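Local coordinates for VAL-1 (Chlorella virus, PDB 3GNE), which cleaves alginate as a polysaccharide lyase of family 14, with modes of action that depend on pH, at residues A[2-7]-A[238-244]; A[40-46]-A[229-235]; A[134-138]-A[181-185]. All coordinates share one frame; numbering follows the deposited sequence.

Contact 1 of 3, residues A[2-7]-A[238-244]; sequences NVISTL and FQMKKYE
Asn2, Lys242 and Ile4 bury the most surface where strand 3-6 runs antiparallel to strand 238-241, at 152° between their directions, and Met240 follows closely. The Asn2 carbonyl oxygen takes the backbone N of Lys242 at 2.8 Å and also receives the CA-H of Lys241. Beyond this bond the Asn2 amide crosses the lysine stem at a slant, OD1 lying 3.8 Å from Lys242 CD. Its ND2 points at the Glu244 carboxylate, but that bond is improbably short and Glu244 has two conformers, so its geometry is doubtful.

Lys242 then folds back over the other strand. Its chain is extended as far as CE and turns at the last torsion (chi4 63°), which brings the amine end close against Ile4, NZ 3.2 Å from Ile4 CG1, while the CG methylene rests against Ile4 CD1. On the other branch of Ile4, CG2 meets Met240 CE at 3.6 Å in the given one of two methionine conformers.

Ile4 turns toward the partner strand at a bulge, where its psi of -48° departs from a regular strand: two residues, Ile4 and Ser5, stand opposite the single Met240, which makes a classic beta bulge. Met240 O accepts Ile4 N at 2.8 Å and, weakly, Ser5 N at 3.3 Å; Met240 N returns a bond to Ser5 O at 2.9 Å. Past the bulge, Leu7 N bonds to Phe238 O, and one water joins Leu7 O to Phe238 N.

On its other side strand 238-241 pairs with strand 72-80, through backbone bonds of Gln239 with Ala76 and Lys241 with Thr74. Met240 and Ile4 both rest on Ile73 of that strand, and Trp19, from a loop, touches Met240, Phe238 and Leu7.

Contact 2 of 3, residues A[40-46]-A[229-235]; sequences VKAVYDK and KNQVAYF
Val40, Ala42 and Tyr44 each exchange a pair of backbone hydrogen bonds with Phe235, Ala233 and Gln231, a regular antiparallel ladder without a bulge in a concanavalin-like beta sandwich. The shortest rung is Ala42 N to Ala233 O at 2.7 Å, and the longest is Ala233 N to Ala42 O at 3.0 Å. Beyond the strand ends, the Asn230 side chain continues the pairing: its OD1 accepts Lys46 N at 2.8 Å, nearly straight at 171° about the hydrogen. With CG anti to the carbonyl carbon (chi1 -66°), the amide reaches across the gap to this N-H.

The two faces of the ladder differ. Lys41, Val43, Val232 and Tyr234 form one, where the extended Lys41 stem runs beside the tyrosine, CG 3.6 Å from Tyr234 CE1, and Lys41 CE meets Val232 CG1 at 3.9 Å. Tyr234 also stacks with Phe34.

The other face is buried against the second sheet: Val40, Ala42 and Phe235 touch Phe59 of strand 59-63, and Gln231 meets Phe221 of strand 212-221. Here the edge of the Phe235 ring takes two contacts, Ala42 CB lying in the ring plane, 3.8 Å from CE2. Tyr44 comes across at about a right angle to Phe235; its OH, hydrogen-bonded to Thr219 OG1, sits in that same ring plane at the edge, 3.4 Å from Phe235 CE2.

Contact 3 of 3, residues A[134-138]-A[181-185]; sequences DLKQK and IPQLD
Lys138 and Leu184 make the one hydrogen bond between the loop 134-138 and strand 181-182 with the turn after it, a side-chain to backbone bond: Lys138 NZ donates to Leu184 O at 3.1 Å. The ammonium lies in the carbonyl plane on a lone pair, with an angle of 145° at the oxygen.

The van der Waals contacts centre on Leu184, whose side chain and that of Lys138 run antiparallel, each passing the other's stem. Lys138 CE is modelled 3.3 Å from Leu184 CB, closer than normal for two carbons, and the lysine is unstaggered at chi3 (129°); on an exposed side chain both values are doubtful evidence of strain. The leucine's CD2 branch reaches over the opposing backbone, 3.7 Å from Lys136 O and 3.9 Å from Gln137 CA. The apolar pair stands apart from this cluster: Leu135 CD1 touches the Pro182 ring at CG, 3.9 Å away.

Asn203 lies beside both segments: its backbone O takes Gln137 NE2, and its side chain meets those of Pro182 and Leu184.

Across the pair no carboxylate answers the lysine. A neutral carbonyl and a few van der Waals contacts hold this surface junction, consistent with a rather light link.

Contacts 1 and 2 are successive parts of one sheet: both use strand 231-241, which pairs with strand 37-44 near its start and with strand 3-6 near its end, and their centres are 25 Å apart. Contact 3 lies at the periphery, 22 Å from the chain centre, on the opposite side from contact 2, with 39 Å between the centres of the two. It approaches contact 1 more closely, to about 7 Å between nearest atoms, without touching it. A glycerol, probably from crystallisation, lies about 4 Å from the Leu7 side chain of contact 1; this alone does not place the alginate site at any of the three contacts.

Contact 1 of 3, residues A[2-7]-A[238-244]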
loop_
_atom_site.group_PDB
_atom_site.type_symbol
_atom_site.label_atom_id
_atom_site.label_comp_id
_atom_site.label_asym_id
_atom_site.label_seq_id
_atom_site.Cartn_x
_atom_site.Cartn_y
_atom_site.Cartn_z
ATOM N N ASN A 2 12.270 -4.319 -15.549
ATOM C CA ASN A 2 12.268 -3.527 -14.308
ATOM C C ASN A 2 11.808 -4.285 -13.065
ATOM O O ASN A 2 11.801 -3.717 -11.986
ATOM C CB ASN A 2 11.383 -2.287 -14.459
ATOM C CG ASN A 2 12.196 -1.128 -15.014
ATOM O OD1 ASN A 2 13.412 -1.267 -15.177
ATOM N ND2 ASN A 2 11.613 0.031 -15.322
ATOM N N VAL A 3 11.459 -5.557 -13.229
ATOM C CA VAL A 3 11.101 -6.374 -12.073
ATOM C C VAL A 3 12.352 -6.958 -11.431
ATOM O O VAL A 3 13.076 -7.670 -12.068
ATOM C CB VAL A 3 10.156 -7.514 -12.491
ATOM C CG1 VAL A 3 9.808 -8.433 -11.307
ATOM C CG2 VAL A 3 8.909 -6.912 -13.110
ATOM N N ILE A 4 12.515 -6.651 -10.158
ATOM C CA ILE A 4 13.615 -7.190 -9.378
ATOM C C ILE A 4 13.269 -8.589 -8.907
ATOM O O ILE A 4 14.081 -9.513 -9.057
ATOM C CB ILE A 4 13.996 -6.225 -8.245
ATOM C CG1 ILE A 4 14.383 -4.851 -8.796
ATOM C CG2 ILE A 4 15.106 -6.810 -7.364
ATOM C CD1 ILE A 4 14.321 -3.760 -7.727
ATOM N N SER A 5 12.087 -8.773 -8.345
ATOM C CA SER A 5 11.711 -10.106 -7.928
ATOM C C SER A 5 10.186 -10.146 -7.777
ATOM O O SER A 5 9.526 -9.091 -7.678
ATOM C CB SER A 5 12.306 -10.526 -6.589
ATOM O OG SER A 5 11.904 -9.626 -5.555
ATOM N N THR A 6 9.673 -11.358 -7.769
ATOM C CA THR A 6 8.233 -11.605 -7.670
ATOM C C THR A 6 8.007 -12.523 -6.467
ATOM O O THR A 6 8.683 -13.556 -6.365
ATOM C CB THR A 6 7.756 -12.301 -8.949
ATOM O OG1 THR A 6 8.003 -11.445 -10.067
ATOM C CG2 THR A 6 6.243 -12.608 -8.846
ATOM N N LEU A 7 7.078 -12.155 -5.603
ATOM C CA LEU A 7 6.803 -13.000 -4.456
ATOM C C LEU A 7 6.218 -14.317 -4.897
ATOM O O LEU A 7 5.249 -14.359 -5.671
ATOM C CB LEU A 7 5.837 -12.248 -3.578
ATOM C CG LEU A 7 5.336 -13.004 -2.344
ATOM C CD1 LEU A 7 6.482 -13.462 -1.410
ATOM C CD2 LEU A 7 4.345 -12.106 -1.601
ATOM N N PHE A 238 2.571 -10.213 -6.844
ATOM C CA PHE A 238 3.247 -9.175 -6.063
ATOM C C PHE A 238 4.690 -9.061 -6.538
ATOM O O PHE A 238 5.425 -10.052 -6.554
ATOM C CB PHE A 238 3.257 -9.573 -4.571
ATOM C CG PHE A 238 1.886 -9.477 -3.932
ATOM C CD1 PHE A 238 1.509 -8.299 -3.294
ATOM C CD2 PHE A 238 0.987 -10.530 -3.942
ATOM C CE1 PHE A 238 0.239 -8.244 -2.649
ATOM C CE2 PHE A 238 -0.246 -10.491 -3.339
ATOM C CZ PHE A 238 -0.621 -9.316 -2.697
ATOM N N GLN A 239 5.110 -7.871 -6.966
ATOM C CA GLN A 239 6.416 -7.623 -7.518
ATOM C C GLN A 239 7.082 -6.441 -6.825
ATOM O O GLN A 239 6.437 -5.495 -6.412
ATOM C CB GLN A 239 6.307 -7.292 -9.035
ATOM C CG GLN A 239 5.746 -8.469 -9.817
ATOM C CD GLN A 239 5.558 -8.143 -11.275
ATOM O OE1 GLN A 239 5.068 -7.038 -11.539
ATOM N NE2 GLN A 239 5.896 -9.015 -12.209
ATOM N N MET A 240 8.414 -6.582 -6.772
ATOM C CA MET A 240 9.259 -5.473 -6.351
ATOM C C MET A 240 9.956 -4.968 -7.615
ATOM O O MET A 240 10.580 -5.806 -8.306
ATOM C CB MET A 240 10.271 -5.872 -5.282
ATOM C CG MET A 240 11.001 -4.654 -4.733
ATOM S SD MET A 240 12.166 -4.997 -3.404
ATOM C CE MET A 240 13.397 -6.083 -4.257
ATOM N N LYS A 241 9.863 -3.692 -7.920
ATOM C CA LYS A 241 10.325 -3.174 -9.211
ATOM C C LYS A 241 11.235 -1.973 -9.011
ATOM O O LYS A 241 11.116 -1.304 -7.984
ATOM C CB LYS A 241 9.122 -2.761 -10.082
ATOM C CG LYS A 241 8.168 -3.944 -10.358
ATOM C CD LYS A 241 6.953 -3.523 -11.204
ATOM C CE LYS A 241 7.402 -3.065 -12.579
ATOM N NZ LYS A 241 6.219 -2.769 -13.455
ATOM N N LYS A 242 12.054 -1.733 -10.020
ATOM C CA LYS A 242 12.835 -0.480 -9.978
ATOM C C LYS A 242 11.894 0.710 -9.971
ATOM O O LYS A 242 10.834 0.729 -10.646
ATOM C CB LYS A 242 13.753 -0.552 -11.199
ATOM C CG LYS A 242 14.884 -1.586 -10.917
ATOM C CD LYS A 242 15.599 -2.039 -12.162
ATOM C CE LYS A 242 16.377 -3.345 -12.075
ATOM N NZ LYS A 242 15.500 -4.521 -11.789
ATOM N N TYR A 243 12.267 1.766 -9.254
ATOM C CA TYR A 243 11.538 3.049 -9.375
ATOM C C TYR A 243 11.807 3.627 -10.779
ATOM O O TYR A 243 12.955 3.860 -11.122
ATOM C CB TYR A 243 11.995 4.014 -8.286
ATOM C CG TYR A 243 11.158 5.257 -8.246
ATOM C CD1 TYR A 243 10.054 5.346 -7.431
ATOM C CD2 TYR A 243 11.515 6.370 -8.984
ATOM C CE1 TYR A 243 9.283 6.485 -7.366
ATOM C CE2 TYR A 243 10.745 7.538 -8.957
ATOM C CZ TYR A 243 9.645 7.578 -8.139
ATOM O OH TYR A 243 8.882 8.714 -8.110
ATOM N N GLU A 244 10.753 3.837 -11.562
ATOM C CA GLU A 244 10.935 4.184 -12.960
ATOM C C GLU A 244 10.989 5.699 -13.027
ATOM O O GLU A 244 9.993 6.301 -12.589
ATOM C CB GLU A 244 9.806 3.665 -13.853
ATOM C CG GLU A 244 10.157 3.820 -15.339
ATOM C CD GLU A 244 9.607 2.702 -16.204
ATOM O OE1 GLU A 244 9.665 1.524 -15.780
ATOM O OE2 GLU A 244 9.098 2.959 -17.324
HETATM O O HOH W 1 5.881 -11.512 -12.225
HETATM O O HOH W 2 2.807 -13.002 -6.059
#

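Contact 2 of 3, residues A[40-46]-A[229-235]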
loop_
_atom_site.group_PDB
_atom_site.type_symbol
_atom_site.label_atom_id
_atom_site.label_comp_id
_atom_site.label_asym_id
_atom_site.label_seq_id
_atom_site.Cartn_x
_atom_site.Cartn_y
_atom_site.Cartn_z
ATOM N N VAL A 40 -3.901 -14.827 -3.575
ATOM C CA VAL A 40 -4.508 -14.846 -2.248
ATOM C C VAL A 40 -5.965 -14.429 -2.444
ATOM O O VAL A 40 -6.262 -13.381 -3.023
ATOM C CB VAL A 40 -3.818 -13.906 -1.247
ATOM C CG1 VAL A 40 -4.475 -14.084 0.126
ATOM C CG2 VAL A 40 -2.330 -14.211 -1.149
ATOM N N LYS A 41 -6.864 -15.321 -1.981
ATOM C CA LYS A 41 -8.284 -15.007 -1.899
ATOM C C LYS A 41 -8.458 -14.218 -0.593
ATOM O O LYS A 41 -8.352 -14.816 0.485
ATOM C CB LYS A 41 -9.114 -16.275 -1.905
ATOM C CG LYS A 41 -10.631 -16.074 -1.811
ATOM C CD LYS A 41 -11.308 -17.449 -1.594
ATOM C CE LYS A 41 -12.792 -17.418 -1.812
ATOM N NZ LYS A 41 -13.399 -18.759 -2.048
ATOM N N ALA A 42 -8.661 -12.935 -0.730
ATOM C CA ALA A 42 -8.883 -12.044 0.437
ATOM C C ALA A 42 -10.348 -12.085 0.828
ATOM O O ALA A 42 -11.232 -11.703 0.002
ATOM C CB ALA A 42 -8.510 -10.620 0.070
ATOM N N VAL A 43 -10.590 -12.557 2.029
ATOM C CA VAL A 43 -11.978 -12.710 2.505
ATOM C C VAL A 43 -12.304 -11.583 3.438
ATOM O O VAL A 43 -11.646 -11.387 4.458
ATOM C CB VAL A 43 -12.103 -14.062 3.213
ATOM C CG1 VAL A 43 -13.448 -14.184 3.927
ATOM C CG2 VAL A 43 -11.912 -15.199 2.214
ATOM N N TYR A 44 -13.300 -10.797 3.077
ATOM C CA TYR A 44 -13.732 -9.662 3.889
ATOM C C TYR A 44 -15.118 -9.993 4.414
ATOM O O TYR A 44 -16.107 -9.925 3.646
ATOM C CB TYR A 44 -13.761 -8.388 3.070
ATOM C CG TYR A 44 -12.488 -7.974 2.338
ATOM C CD1 TYR A 44 -11.472 -7.223 2.934
ATOM C CD2 TYR A 44 -12.344 -8.366 1.005
ATOM C CE1 TYR A 44 -10.314 -6.856 2.265
ATOM C CE2 TYR A 44 -11.221 -7.977 0.348
ATOM C CZ TYR A 44 -10.214 -7.236 0.933
ATOM O OH TYR A 44 -9.111 -6.893 0.187
ATOM N N ASP A 45 -15.218 -10.353 5.702
ATOM C CA ASP A 45 -16.585 -10.566 6.199
ATOM C C ASP A 45 -17.345 -9.259 6.375
ATOM O O ASP A 45 -16.756 -8.172 6.520
ATOM C CB ASP A 45 -16.512 -11.262 7.558
ATOM C CG ASP A 45 -16.179 -12.752 7.481
ATOM O OD1 ASP A 45 -16.095 -13.317 6.346
ATOM O OD2 ASP A 45 -16.035 -13.306 8.596
ATOM N N LYS A 46 -18.673 -9.355 6.383
ATOM C CA LYS A 46 -19.498 -8.229 6.743
ATOM C C LYS A 46 -19.016 -7.596 8.050
ATOM O O LYS A 46 -18.708 -8.302 9.029
ATOM C CB LYS A 46 -20.934 -8.749 6.956
ATOM C CG LYS A 46 -21.883 -7.553 7.206
ATOM C CD LYS A 46 -23.349 -7.994 7.111
ATOM C CE LYS A 46 -24.331 -6.850 7.252
ATOM N NZ LYS A 46 -25.753 -7.350 7.255
ATOM N N LYS A 229 -20.864 -6.394 3.328
ATOM C CA LYS A 229 -21.347 -7.768 3.144
ATOM C C LYS A 229 -20.140 -8.687 3.171
ATOM O O LYS A 229 -18.970 -8.284 3.003
ATOM C CB LYS A 229 -22.148 -7.900 1.836
ATOM C CG LYS A 229 -21.293 -7.658 0.584
ATOM C CD LYS A 229 -22.157 -8.006 -0.656
ATOM C CE LYS A 229 -21.402 -7.561 -1.917
ATOM N NZ LYS A 229 -22.213 -7.790 -3.179
ATOM N N ASN A 230 -20.373 -9.990 3.285
ATOM C CA ASN A 230 -19.310 -10.963 3.082
ATOM C C ASN A 230 -18.931 -10.966 1.612
ATOM O O ASN A 230 -19.818 -11.123 0.771
ATOM C CB ASN A 230 -19.782 -12.376 3.433
ATOM C CG ASN A 230 -20.117 -12.612 4.877
ATOM O OD1 ASN A 230 -19.641 -11.931 5.780
ATOM N ND2 ASN A 230 -21.004 -13.603 5.062
ATOM N N GLN A 231 -17.677 -10.766 1.318
ATOM C CA GLN A 231 -17.238 -10.710 -0.125
ATOM C C GLN A 231 -15.763 -11.015 -0.195
ATOM O O GLN A 231 -15.075 -11.021 0.832
ATOM C CB GLN A 231 -17.601 -9.393 -0.786
ATOM C CG GLN A 231 -17.148 -8.179 0.043
ATOM C CD GLN A 231 -17.666 -6.892 -0.552
ATOM O OE1 GLN A 231 -18.136 -6.878 -1.708
ATOM N NE2 GLN A 231 -17.559 -5.794 0.220
ATOM N N VAL A 232 -15.283 -11.328 -1.388
ATOM C CA VAL A 232 -13.885 -11.653 -1.616
ATOM C C VAL A 232 -13.310 -10.902 -2.792
ATOM O O VAL A 232 -14.024 -10.493 -3.710
ATOM C CB VAL A 232 -13.663 -13.157 -1.854
ATOM C CG1 VAL A 232 -14.350 -13.996 -0.769
ATOM C CG2 VAL A 232 -14.172 -13.582 -3.208
ATOM N N ALA A 233 -12.004 -10.727 -2.771
ATOM C CA ALA A 233 -11.229 -10.236 -3.890
ATOM C C ALA A 233 -10.001 -11.125 -4.001
ATOM O O ALA A 233 -9.620 -11.784 -3.026
ATOM C CB ALA A 233 -10.849 -8.775 -3.716
ATOM N N TYR A 234 -9.352 -11.100 -5.157
ATOM C CA TYR A 234 -8.160 -11.923 -5.317
ATOM C C TYR A 234 -6.945 -11.058 -5.655
ATOM O O TYR A 234 -7.031 -10.190 -6.521
ATOM C CB TYR A 234 -8.348 -12.961 -6.433
ATOM C CG TYR A 234 -9.570 -13.821 -6.249
ATOM C CD1 TYR A 234 -9.507 -15.020 -5.542
ATOM C CD2 TYR A 234 -10.799 -13.419 -6.796
ATOM C CE1 TYR A 234 -10.646 -15.807 -5.367
ATOM C CE2 TYR A 234 -11.915 -14.203 -6.636
ATOM C CZ TYR A 234 -11.834 -15.392 -5.932
ATOM O OH TYR A 234 -12.997 -16.156 -5.805
ATOM N N PHE A 235 -5.832 -11.313 -4.994
ATOM C CA PHE A 235 -4.604 -10.577 -5.244
ATOM C C PHE A 235 -3.535 -11.528 -5.767
ATOM O O PHE A 235 -3.425 -12.667 -5.342
ATOM C CB PHE A 235 -4.095 -9.950 -3.891
ATOM C CG PHE A 235 -4.978 -8.792 -3.441
ATOM C CD1 PHE A 235 -4.748 -7.496 -3.845
ATOM C CD2 PHE A 235 -6.054 -9.063 -2.581
ATOM C CE1 PHE A 235 -5.556 -6.440 -3.406
ATOM C CE2 PHE A 235 -6.870 -8.023 -2.135
ATOM C CZ PHE A 235 -6.635 -6.703 -2.550
#

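Contact 3 of 3, residues A[134-138]-A[181-185]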
loop_
_atom_site.group_PDB
_atom_site.type_symbol
_atom_site.label_atom_id
_atom_site.label_comp_id
_atom_site.label_asym_id
_atom_site.label_seq_id
_atom_site.Cartn_x
_atom_site.Cartn_y
_atom_site.Cartn_z
ATOM N N ASP A 134 6.736 16.671 12.679
ATOM C CA ASP A 134 7.795 17.664 12.883
ATOM C C ASP A 134 8.736 17.666 11.716
ATOM O O ASP A 134 9.961 17.741 11.919
ATOM C CB ASP A 134 8.533 17.324 14.186
ATOM C CG ASP A 134 7.507 17.077 15.279
ATOM O OD1 ASP A 134 6.279 17.242 15.053
ATOM O OD2 ASP A 134 7.852 16.691 16.406
ATOM N N LEU A 135 8.237 17.573 10.500
ATOM C CA LEU A 135 9.109 17.600 9.309
ATOM C C LEU A 135 8.455 18.514 8.313
ATOM O O LEU A 135 7.265 18.355 7.982
ATOM C CB LEU A 135 9.244 16.194 8.753
ATOM C CG LEU A 135 10.155 16.101 7.531
ATOM C CD1 LEU A 135 11.556 16.633 7.848
ATOM C CD2 LEU A 135 10.193 14.659 7.031
ATOM N N LYS A 136 9.209 19.512 7.876
ATOM C CA LYS A 136 8.650 20.511 6.967
ATOM C C LYS A 136 8.113 19.851 5.706
ATOM O O LYS A 136 8.707 18.901 5.156
ATOM C CB LYS A 136 9.768 21.520 6.622
ATOM C CG LYS A 136 9.261 22.619 5.667
ATOM C CD LYS A 136 10.287 23.739 5.484
ATOM C CE LYS A 136 9.749 24.757 4.463
ATOM N NZ LYS A 136 8.435 24.260 3.913
ATOM N N GLN A 137 7.010 20.355 5.187
ATOM C CA GLN A 137 6.503 19.959 3.870
ATOM C C GLN A 137 6.170 21.220 3.097
ATOM O O GLN A 137 5.875 22.213 3.751
ATOM C CB GLN A 137 5.238 19.112 3.976
ATOM C CG GLN A 137 5.523 17.789 4.776
ATOM C CD GLN A 137 6.401 16.804 4.011
ATOM O OE1 GLN A 137 6.755 16.936 2.828
ATOM N NE2 GLN A 137 6.777 15.754 4.790
ATOM N N LYS A 138 6.203 21.177 1.779
ATOM C CA LYS A 138 5.694 22.312 1.028
ATOM C C LYS A 138 4.397 22.027 0.317
ATOM O O LYS A 138 3.717 22.913 -0.178
ATOM C CB LYS A 138 6.744 22.753 -0.009
ATOM C CG LYS A 138 6.961 21.727 -1.128
ATOM C CD LYS A 138 8.055 22.228 -2.050
ATOM C CE LYS A 138 9.144 21.254 -2.322
ATOM N NZ LYS A 138 9.976 21.454 -3.519
ATOM N N ILE A 181 20.061 18.572 5.533
ATOM C CA ILE A 181 18.720 19.132 5.463
ATOM C C ILE A 181 17.906 18.375 4.443
ATOM O O ILE A 181 18.358 18.244 3.298
ATOM C CB ILE A 181 18.787 20.608 5.022
ATOM C CG1 ILE A 181 19.941 21.405 5.639
ATOM C CG2 ILE A 181 17.437 21.237 5.302
ATOM C CD1 ILE A 181 19.489 22.325 6.759
ATOM N N PRO A 182 16.729 17.892 4.751
ATOM C CA PRO A 182 15.919 17.233 3.720
ATOM C C PRO A 182 15.543 18.212 2.607
ATOM O O PRO A 182 15.184 19.349 2.888
ATOM C CB PRO A 182 14.651 16.810 4.461
ATOM C CG PRO A 182 14.949 16.921 5.899
ATOM C CD PRO A 182 16.060 17.923 6.053
ATOM N N GLN A 183 15.612 17.756 1.365
ATOM C CA GLN A 183 15.580 18.665 0.217
ATOM C C GLN A 183 14.221 18.750 -0.473
ATOM O O GLN A 183 14.136 19.311 -1.609
ATOM C CB GLN A 183 16.687 18.262 -0.780
ATOM C CG GLN A 183 18.087 18.466 -0.280
ATOM C CD GLN A 183 18.390 19.924 0.058
ATOM O OE1 GLN A 183 18.511 20.344 1.223
ATOM N NE2 GLN A 183 18.516 20.705 -0.992
ATOM N N LEU A 184 13.122 18.246 0.087
ATOM C CA LEU A 184 11.774 18.425 -0.511
ATOM C C LEU A 184 11.713 18.023 -1.984
ATOM O O LEU A 184 11.120 18.684 -2.837
ATOM C CB LEU A 184 11.300 19.874 -0.251
ATOM C CG LEU A 184 10.975 20.188 1.215
ATOM C CD1 LEU A 184 10.884 21.692 1.462
ATOM C CD2 LEU A 184 9.672 19.502 1.680
ATOM N N ASP A 185 12.371 16.895 -2.264
ATOM C CA ASP A 185 12.489 16.402 -3.635
ATOM C C ASP A 185 12.181 14.899 -3.659
ATOM O O ASP A 185 12.534 14.262 -4.632
ATOM C CB ASP A 185 13.869 16.658 -4.213
ATOM C CG ASP A 185 15.012 16.082 -3.402
ATOM O OD1 ASP A 185 14.795 15.577 -2.274
ATOM O OD2 ASP A 185 16.153 16.166 -3.913
#